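Local coordinates for protein lasso peptide isopeptidase AtxE2 (Asticcacaulis excentricus, PDB 5TXC) that hydrolyses the isopeptide bond of the threaded lasso peptides astexin-2 and astexin-3, recognising their knotted shape and turning them into linear peptides, at residues A[150-155]-A[166-171]; A[544-549]-A[598-603]; A[590-595]-A[618-623]. One frame throughout, in Å; residues are numbered along the deposited sequence.

Overall arrangement
Interactions 2 and 3 belong to the hydrolase domain, their centres about 12 Å apart, whereas interaction 1 lies in a separate antiparallel sheet, its centre about 45 Å from that of interaction 2. Interaction 2 is buried and joins neighbouring parallel strands through backbone bonds flanked by small and aliphatic side chains. Interaction 3, also largely buried, has no hydrogen bond between its segments: two helices meet there through methyl groups and one aromatic ring. The two contacts share a core, since Phe591 packs on Leu598 and Leu602. Interaction 1, only partly buried, combines backbone bonds and an aliphatic face with arginine-glutamate pairs along its more exposed margin.

Interaction 1 (A[150-155]-A[166-171]); sequences RVRVWR and VIEDAY
Val153 faces both Val166 and Ile167 across the outer hairpin of a four-stranded antiparallel sheet, and this two-against-one pairing is a classic beta bulge. Its carbonyl takes both N-H groups: Val166 N reaches Val153 O at 2.8 Å, and Ile167 N reaches Val153 O at 3.2 Å. The return bond, from Val153 N to Ile167 O, is 3.0 Å. On the face they share, the branched side chains of Val153 and Ile167 lie side by side, with the CB atoms of Val153 and Ile167 3.8 Å apart. Beta-branched residues suit such extended backbone, and Leu184 and Leu234 of the next sheet continue the apolar layer around Ile167.

Beyond Ile167 the second segment leaves the strand, and the long chain of Arg150 spans the growing distance between the backbones. CB leaves the backbone toward the other segment, and CG, anti to the backbone N (chi1 -176°), comes to the fringe of the Asp169 carbonyl. Arg150 CD rests closer, 3.3 Å from Asp169 O, and NE passes the same oxygen. Bends at chi2 and chi3 bring the guanidinium round: CZ lies near Glu168 OE2, Arg150 NH1 donates to Asp169 O at 2.7 Å from above the carbonyl plane (50° out of it), and Arg150 NH2 makes a salt bridge to Glu168 OE2 at 3.1 Å. A leucine here removes the guanidinium donor to Asp169 O and one of the two positive partners of Glu168, whose carboxylate would probably be freer to swing.

The second partner is Arg152, which runs alongside Glu168 while its NH1 bonds to Asp147 O. A salt bridge of 3.5 Å from Arg152 NE to Glu168 OE1 completes the three-residue network; OE1 sits in plane at the guanidinium edge, although the carboxylate is turned 80° from that plane.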
loop_
_atom_site.group_PDB
_atom_site.type_symbol
_atom_site.label_atom_id
_atom_site.label_comp_id
_atom_site.label_asym_id
_atom_site.label_seq_id
_atom_site.Cartn_x
_atom_site.Cartn_y
_atom_site.Cartn_z
ATOM N N ARG A 150 -17.752 3.672 15.324
ATOM C CA ARG A 150 -18.794 3.896 14.325
ATOM C C ARG A 150 -18.394 5.069 13.431
ATOM O O ARG A 150 -17.976 6.129 13.921
ATOM C CB ARG A 150 -20.177 4.149 14.999
ATOM C CG ARG A 150 -21.376 4.293 14.019
ATOM C CD ARG A 150 -22.625 3.500 14.479
ATOM N NE ARG A 150 -22.998 3.827 15.860
ATOM C CZ ARG A 150 -23.992 4.643 16.219
ATOM N NH1 ARG A 150 -24.757 5.228 15.305
ATOM N NH2 ARG A 150 -24.226 4.870 17.508
ATOM N N VAL A 151 -18.566 4.886 12.126
ATOM C CA VAL A 151 -18.149 5.875 11.133
ATOM C C VAL A 151 -19.316 6.820 10.873
ATOM O O VAL A 151 -20.424 6.379 10.542
ATOM C CB VAL A 151 -17.685 5.217 9.821
ATOM C CG1 VAL A 151 -17.216 6.301 8.860
ATOM C CG2 VAL A 151 -16.579 4.186 10.052
ATOM N N ARG A 152 -19.069 8.115 11.060
ATOM C CA ARG A 152 -20.046 9.183 10.918
ATOM C C ARG A 152 -19.625 10.144 9.808
ATOM O O ARG A 152 -18.479 10.139 9.356
ATOM C CB ARG A 152 -20.197 9.974 12.230
ATOM C CG ARG A 152 -20.843 9.220 13.370
ATOM C CD ARG A 152 -20.762 10.004 14.670
ATOM N NE ARG A 152 -21.170 9.175 15.799
ATOM C CZ ARG A 152 -20.325 8.402 16.469
ATOM N NH1 ARG A 152 -19.051 8.377 16.115
ATOM N NH2 ARG A 152 -20.743 7.662 17.482
ATOM N N VAL A 153 -20.569 11.011 9.385
ATOM C CA VAL A 153 -20.220 12.207 8.626
ATOM C C VAL A 153 -20.066 13.375 9.596
ATOM O O VAL A 153 -20.928 13.614 10.446
ATOM C CB VAL A 153 -21.279 12.524 7.548
ATOM C CG1 VAL A 153 -20.811 13.680 6.650
ATOM C CG2 VAL A 153 -21.559 11.315 6.703
ATOM N N TRP A 154 -19.014 14.159 9.408
ATOM C CA TRP A 154 -18.752 15.365 10.176
ATOM C C TRP A 154 -18.722 16.555 9.219
ATOM O O TRP A 154 -18.431 16.389 8.031
ATOM C CB TRP A 154 -17.385 15.285 10.890
ATOM C CG TRP A 154 -17.316 14.445 12.122
ATOM C CD1 TRP A 154 -17.611 13.117 12.230
ATOM C CD2 TRP A 154 -16.912 14.876 13.426
ATOM N NE1 TRP A 154 -17.422 12.699 13.528
ATOM C CE2 TRP A 154 -16.991 13.765 14.278
ATOM C CE3 TRP A 154 -16.499 16.100 13.957
ATOM C CZ2 TRP A 154 -16.678 13.841 15.632
ATOM C CZ3 TRP A 154 -16.176 16.170 15.307
ATOM C CH2 TRP A 154 -16.267 15.051 16.120
ATOM N N ARG A 155 -19.015 17.755 9.725
ATOM C CA ARG A 155 -18.840 18.983 8.952
ATOM C C ARG A 155 -17.955 19.944 9.721
ATOM O O ARG A 155 -18.009 20.007 10.945
ATOM C CB ARG A 155 -20.149 19.734 8.605
ATOM C CG ARG A 155 -20.978 20.114 9.801
ATOM C CD ARG A 155 -21.548 21.530 9.702
ATOM N NE ARG A 155 -22.262 21.807 8.464
ATOM C CZ ARG A 155 -22.747 23.010 8.156
ATOM N NH1 ARG A 155 -22.588 24.015 9.008
ATOM N NH2 ARG A 155 -23.388 23.219 7.006
ATOM N N VAL A 166 -22.566 15.023 12.231
ATOM C CA VAL A 166 -23.733 15.533 11.519
ATOM C C VAL A 166 -24.661 14.407 11.062
ATOM O O VAL A 166 -25.883 14.539 11.160
ATOM C CB VAL A 166 -23.257 16.448 10.372
ATOM C CG1 VAL A 166 -23.688 15.962 9.011
ATOM C CG2 VAL A 166 -23.672 17.896 10.641
ATOM N N ILE A 167 -24.114 13.325 10.501
ATOM C CA ILE A 167 -24.910 12.161 10.118
ATOM C C ILE A 167 -24.390 10.947 10.867
ATOM O O ILE A 167 -23.178 10.698 10.901
ATOM C CB ILE A 167 -24.909 11.878 8.607
ATOM C CG1 ILE A 167 -25.245 13.127 7.791
ATOM C CG2 ILE A 167 -25.941 10.837 8.324
ATOM C CD1 ILE A 167 -25.039 12.933 6.277
ATOM N N GLU A 168 -25.313 10.196 11.456
ATOM C CA GLU A 168 -25.029 8.993 12.213
ATOM C C GLU A 168 -26.165 8.009 11.983
ATOM O O GLU A 168 -27.324 8.414 11.897
ATOM C CB GLU A 168 -24.837 9.384 13.688
ATOM C CG GLU A 168 -24.519 8.279 14.662
ATOM C CD GLU A 168 -24.555 8.761 16.122
ATOM O OE1 GLU A 168 -24.483 9.992 16.366
ATOM O OE2 GLU A 168 -24.702 7.910 17.025
ATOM N N ASP A 169 -25.842 6.728 11.848
ATOM C CA ASP A 169 -26.856 5.718 11.551
ATOM C C ASP A 169 -26.449 4.396 12.206
ATOM O O ASP A 169 -25.383 4.284 12.816
ATOM C CB ASP A 169 -27.040 5.564 10.034
ATOM C CG ASP A 169 -28.519 5.407 9.613
ATOM O OD1 ASP A 169 -29.258 4.563 10.175
ATOM O OD2 ASP A 169 -28.945 6.130 8.693
ATOM N N ALA A 170 -27.315 3.383 12.076
ATOM C CA ALA A 170 -27.027 2.064 12.641
ATOM C C ALA A 170 -25.818 1.419 11.995
ATOM O O ALA A 170 -25.205 0.526 12.589
ATOM C CB ALA A 170 -28.217 1.119 12.466
ATOM N N TYR A 171 -25.483 1.843 10.791
ATOM C CA TYR A 171 -24.366 1.341 10.026
ATOM C C TYR A 171 -23.323 2.437 9.872
ATOM O O TYR A 171 -23.573 3.612 10.156
ATOM C CB TYR A 171 -24.849 0.860 8.663
ATOM C CG TYR A 171 -25.779 1.829 7.967
ATOM C CD1 TYR A 171 -25.283 2.841 7.162
ATOM C CD2 TYR A 171 -27.158 1.731 8.107
ATOM C CE1 TYR A 171 -26.120 3.717 6.511
ATOM C CE2 TYR A 171 -28.014 2.616 7.455
ATOM C CZ TYR A 171 -27.482 3.605 6.657
ATOM O OH TYR A 171 -28.297 4.497 6.000
#

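Interaction 2 (A[544-549]-A[598-603]); sequences AAAVTS and LDTPLL
Ala546 O is gripped from the neighbouring strand by two groups: Leu603 N donates to Ala546 O at 3.0 Å in a nearly straight bond (171° at the hydrogen), and the CA-H of Leu602 adds a weaker contact. Trp656 NE1 supplies a further, weak bond to this oxygen. The pattern repeats one step on, where Leu603 O accepts from Thr548 N at 3.0 Å and meets Val547 CA at 3.3 Å. One residue pair earlier, Ala546 N donates to Pro601 O; Pro601 has no N-H to offer, and its ring carbon CD instead packs 3.3 Å from Ala544 O.

Side chains alternate between the faces of the sheet. On one, the small methyl of Ala546 lets Leu602 CD1 lie close to the strand, 3.7 Å from Ala546 CB, where it also meets Ala546 O. On the other, Val547 and Leu603 run side by side beneath helix 643-662, both methyls of Val547 meeting CD2 of Leu603. In Thr600, with OG1 beside the backbone N (chi1 -54°) and bonded to Phe543 O, the methyl CG2 lies anti to that N, 3.5 Å from Ala545 N. Thr548 OG1 is held by Ser550 O.

The side chain of Thr548 lies about 8 Å from that of Glu610, the probable charge-relay residue, and about 9 Å from that of the nucleophile Ser527. Parallel strands 521-525, 545-548 and 602-607 adjoin in this order within an eight-stranded sheet, the central sheet of the alpha/beta-hydrolase fold of the prolyl oligopeptidase family.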
loop_
_atom_site.group_PDB
_atom_site.type_symbol
_atom_site.label_atom_id
_atom_site.label_comp_id
_atom_site.label_asym_id
_atom_site.label_seq_id
_atom_site.Cartn_x
_atom_site.Cartn_y
_atom_site.Cartn_z
ATOM N N ALA A 544 21.405 -15.283 5.415
ATOM C CA ALA A 544 21.954 -15.626 6.716
ATOM C C ALA A 544 21.030 -15.277 7.871
ATOM O O ALA A 544 21.337 -15.630 9.010
ATOM C CB ALA A 544 23.283 -14.909 6.919
ATOM N N ALA A 545 19.945 -14.554 7.612
ATOM C CA ALA A 545 18.908 -14.265 8.590
ATOM C C ALA A 545 17.701 -13.746 7.820
ATOM O O ALA A 545 17.836 -13.272 6.687
ATOM C CB ALA A 545 19.375 -13.262 9.648
ATOM N N ALA A 546 16.522 -13.828 8.451
ATOM C CA ALA A 546 15.270 -13.458 7.812
ATOM C C ALA A 546 14.249 -12.977 8.841
ATOM O O ALA A 546 14.261 -13.398 10.002
ATOM C CB ALA A 546 14.700 -14.624 7.017
ATOM N N VAL A 547 13.364 -12.073 8.397
ATOM C CA VAL A 547 12.219 -11.614 9.177
ATOM C C VAL A 547 10.993 -11.643 8.267
ATOM O O VAL A 547 11.077 -11.298 7.086
ATOM C CB VAL A 547 12.416 -10.197 9.763
ATOM C CG1 VAL A 547 11.195 -9.795 10.619
ATOM C CG2 VAL A 547 13.684 -10.092 10.591
ATOM N N THR A 548 9.861 -12.081 8.804
ATOM C CA THR A 548 8.616 -12.085 8.050
ATOM C C THR A 548 7.464 -11.742 8.979
ATOM O O THR A 548 7.493 -12.050 10.174
ATOM C CB THR A 548 8.349 -13.433 7.374
ATOM O OG1 THR A 548 7.146 -13.341 6.613
ATOM C CG2 THR A 548 8.186 -14.557 8.412
ATOM N N SER A 549 6.443 -11.109 8.420
ATOM C CA SER A 549 5.333 -10.650 9.228
ATOM C C SER A 549 4.237 -11.688 9.326
ATOM O O SER A 549 3.329 -11.543 10.151
ATOM C CB SER A 549 4.749 -9.364 8.638
ATOM O OG SER A 549 4.049 -9.673 7.454
ATOM N N LEU A 598 16.396 -26.088 6.999
ATOM C CA LEU A 598 16.252 -24.641 6.999
ATOM C C LEU A 598 17.138 -24.024 8.066
ATOM O O LEU A 598 16.723 -23.810 9.211
ATOM C CB LEU A 598 14.792 -24.283 7.220
ATOM C CG LEU A 598 14.353 -22.899 6.771
ATOM C CD1 LEU A 598 12.881 -22.987 6.509
ATOM C CD2 LEU A 598 14.637 -21.867 7.859
ATOM N N ASP A 599 18.354 -23.666 7.692
ATOM C CA ASP A 599 19.268 -23.208 8.718
ATOM C C ASP A 599 19.362 -21.686 8.855
ATOM O O ASP A 599 20.050 -21.219 9.774
ATOM C CB ASP A 599 20.628 -23.873 8.519
ATOM C CG ASP A 599 20.630 -25.303 9.088
ATOM O OD1 ASP A 599 20.410 -25.441 10.315
ATOM O OD2 ASP A 599 20.789 -26.282 8.325
ATOM N N THR A 600 18.632 -20.912 8.036
ATOM C CA THR A 600 18.511 -19.454 8.228
ATOM C C THR A 600 17.681 -19.096 9.464
ATOM O O THR A 600 16.492 -19.433 9.520
ATOM C CB THR A 600 17.829 -18.816 7.023
ATOM O OG1 THR A 600 18.499 -19.173 5.818
ATOM C CG2 THR A 600 17.845 -17.329 7.172
ATOM N N PRO A 601 18.231 -18.371 10.431
ATOM C CA PRO A 601 17.423 -17.875 11.561
ATOM C C PRO A 601 16.210 -17.073 11.094
ATOM O O PRO A 601 16.325 -16.186 10.241
ATOM C CB PRO A 601 18.410 -16.984 12.333
ATOM C CG PRO A 601 19.741 -17.419 11.931
ATOM C CD PRO A 601 19.637 -17.950 10.526
ATOM N N LEU A 602 15.030 -17.369 11.652
ATOM C CA LEU A 602 13.805 -16.732 11.169
ATOM C C LEU A 602 13.043 -16.125 12.330
ATOM O O LEU A 602 12.705 -16.831 13.288
ATOM C CB LEU A 602 12.911 -17.716 10.426
ATOM C CG LEU A 602 11.574 -17.089 9.997
ATOM C CD1 LEU A 602 11.893 -16.000 9.040
ATOM C CD2 LEU A 602 10.612 -18.079 9.335
ATOM N N LEU A 603 12.754 -14.827 12.234
ATOM C CA LEU A 603 11.890 -14.113 13.171
ATOM C C LEU A 603 10.539 -13.843 12.524
ATOM O O LEU A 603 10.474 -13.333 11.405
ATOM C CB LEU A 603 12.538 -12.804 13.604
ATOM C CG LEU A 603 11.759 -11.839 14.494
ATOM C CD1 LEU A 603 11.588 -12.344 15.945
ATOM C CD2 LEU A 603 12.388 -10.454 14.439
#

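Interaction 3 (A[590-595]-A[618-623]); sequences SFVVNA and FTALQQ
Phe591 and Leu621 cross at a slant, each reaching in from its own helix so that Leu621 CD1 meets the ring carbon Phe591 CD2 at 4.0 Å. Leu621 has its CG anti to the carbonyl carbon (chi1 -74°), and this carries the forked end of the side chain over to the facing helix although its CB starts out along the side. The fork has two uses: CD1 meets the ring carbon CD2, and Leu621 CD2 comes to 3.7 Å from Ala595 O. A branched aliphatic residue fits here because it can fill two neighbouring spots at once.

Next to this pair the two segments approach closely, the CA atoms of Ala595 and Leu621 being 5.0 Å apart, and small alanines suit that approach. Ala595 and Ala620 point their methyls at each other, CB of Ala595 to CB of Ala620 being 3.9 Å, and Ala595 CB also lies 3.6 Å from Ala620 O. Ala620 CB rests against Val592 CA at 3.9 Å as well. The side chain of Val592 leaves its backbone away from the other helix, and mainly its CA is met.

The short, weakly bonded helix is fastened at its start by polar groups. Ser590 is the N-cap, its OG accepting a weak bond from Val593 N and being hydrogen-bonded also to Asp581 OD2. Asn594 ND2 donates to Ser590 O at 2.8 Å, in the carbonyl plane, and Asn594 N bonds to the same oxygen.

Helix 615-623 is the connection between parallel strands 602-607 and 628-633, and Leu621 packs on Val628 of the latter; Phe591 meanwhile covers Leu602. The contact thus joins the helix of a beta-alpha-beta crossover to its neighbour, as in the helical layer flanking the sheet of alpha/beta hydrolases.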
loop_
_atom_site.group_PDB
_atom_site.type_symbol
_atom_site.label_atom_id
_atom_site.label_comp_id
_atom_site.label_asym_id
_atom_site.label_seq_id
_atom_site.Cartn_x
_atom_site.Cartn_y
_atom_site.Cartn_z
ATOM N N SER A 590 6.940 -25.029 2.036
ATOM C CA SER A 590 6.421 -25.413 3.336
ATOM C C SER A 590 7.561 -25.563 4.338
ATOM O O SER A 590 8.576 -26.196 4.043
ATOM C CB SER A 590 5.643 -26.717 3.214
ATOM O OG SER A 590 5.367 -27.228 4.502
ATOM N N PHE A 591 7.419 -24.948 5.513
ATOM C CA PHE A 591 8.425 -25.154 6.554
ATOM C C PHE A 591 8.235 -26.462 7.288
ATOM O O PHE A 591 9.189 -26.959 7.881
ATOM C CB PHE A 591 8.401 -24.029 7.575
ATOM C CG PHE A 591 8.900 -22.746 7.048
ATOM C CD1 PHE A 591 9.572 -22.691 5.853
ATOM C CD2 PHE A 591 8.635 -21.576 7.705
ATOM C CE1 PHE A 591 10.018 -21.484 5.356
ATOM C CE2 PHE A 591 9.081 -20.370 7.204
ATOM C CZ PHE A 591 9.766 -20.327 6.042
ATOM N N VAL A 592 7.019 -27.012 7.290
ATOM C CA VAL A 592 6.804 -28.323 7.882
ATOM C C VAL A 592 7.624 -29.365 7.140
ATOM O O VAL A 592 8.334 -30.173 7.748
ATOM C CB VAL A 592 5.304 -28.660 7.884
ATOM C CG1 VAL A 592 5.080 -30.059 8.400
ATOM C CG2 VAL A 592 4.541 -27.641 8.755
ATOM N N VAL A 593 7.545 -29.344 5.810
ATOM C CA VAL A 593 8.250 -30.283 4.954
ATOM C C VAL A 593 9.760 -30.045 4.973
ATOM O O VAL A 593 10.547 -30.992 4.847
ATOM C CB VAL A 593 7.652 -30.191 3.534
ATOM C CG1 VAL A 593 8.494 -30.955 2.516
ATOM C CG2 VAL A 593 6.217 -30.702 3.554
ATOM N N ASN A 594 10.194 -28.793 5.076
ATOM C CA ASN A 594 11.602 -28.449 4.909
ATOM C C ASN A 594 12.287 -28.103 6.222
ATOM O O ASN A 594 13.450 -27.678 6.210
ATOM C CB ASN A 594 11.746 -27.301 3.902
ATOM C CG ASN A 594 11.313 -27.707 2.495
ATOM O OD1 ASN A 594 11.997 -28.477 1.834
ATOM N ND2 ASN A 594 10.174 -27.201 2.042
ATOM N N ALA A 595 11.596 -28.306 7.346
ATOM C CA ALA A 595 12.085 -27.905 8.668
ATOM C C ALA A 595 13.556 -28.214 8.919
ATOM O O ALA A 595 14.298 -27.356 9.416
ATOM C CB ALA A 595 11.228 -28.572 9.754
ATOM N N PHE A 618 6.006 -23.346 12.597
ATOM C CA PHE A 618 6.837 -22.936 13.715
ATOM C C PHE A 618 7.141 -24.120 14.617
ATOM O O PHE A 618 8.278 -24.296 15.057
ATOM C CB PHE A 618 6.157 -21.815 14.485
ATOM C CG PHE A 618 6.861 -21.452 15.764
ATOM C CD1 PHE A 618 7.947 -20.603 15.760
ATOM C CD2 PHE A 618 6.424 -21.976 16.975
ATOM C CE1 PHE A 618 8.592 -20.279 16.952
ATOM C CE2 PHE A 618 7.068 -21.671 18.172
ATOM C CZ PHE A 618 8.152 -20.812 18.160
ATOM N N THR A 619 6.151 -24.978 14.854
ATOM C CA THR A 619 6.378 -26.136 15.712
ATOM C C THR A 619 7.347 -27.119 15.063
ATOM O O THR A 619 8.209 -27.691 15.741
ATOM C CB THR A 619 5.044 -26.803 16.046
ATOM O OG1 THR A 619 4.174 -25.841 16.664
ATOM C CG2 THR A 619 5.253 -27.983 17.019
ATOM N N ALA A 620 7.254 -27.298 13.746
ATOM C CA ALA A 620 8.182 -28.198 13.069
ATOM C C ALA A 620 9.626 -27.701 13.165
ATOM O O ALA A 620 10.552 -28.506 13.328
ATOM C CB ALA A 620 7.757 -28.385 11.613
ATOM N N LEU A 621 9.837 -26.379 13.066
ATOM C CA LEU A 621 11.183 -25.800 13.155
ATOM C C LEU A 621 11.764 -25.932 14.561
ATOM O O LEU A 621 12.968 -26.173 14.722
ATOM C CB LEU A 621 11.154 -24.330 12.735
ATOM C CG LEU A 621 10.999 -24.084 11.244
ATOM C CD1 LEU A 621 10.586 -22.644 10.983
ATOM C CD2 LEU A 621 12.294 -24.406 10.539
ATOM N N GLN A 622 10.948 -25.698 15.591
ATOM C CA GLN A 622 11.417 -25.891 16.957
ATOM C C GLN A 622 11.760 -27.350 17.207
ATOM O O GLN A 622 12.863 -27.676 17.662
ATOM C CB GLN A 622 10.359 -25.435 17.957
ATOM C CG GLN A 622 10.317 -23.962 18.177
ATOM C CD GLN A 622 9.691 -23.619 19.503
ATOM O OE1 GLN A 622 8.925 -24.395 20.055
ATOM N NE2 GLN A 622 10.038 -22.467 20.036
ATOM N N GLN A 623 10.819 -28.239 16.900
ATOM C CA GLN A 623 11.054 -29.677 16.986
ATOM C C GLN A 623 12.344 -30.078 16.297
ATOM O O GLN A 623 13.020 -31.015 16.742
ATOM C CB GLN A 623 9.871 -30.430 16.386
ATOM C CG GLN A 623 9.977 -31.904 16.502
ATOM C CD GLN A 623 9.720 -32.363 17.927
ATOM O OE1 GLN A 623 9.218 -31.591 18.760
ATOM N NE2 GLN A 623 10.067 -33.620 18.221
#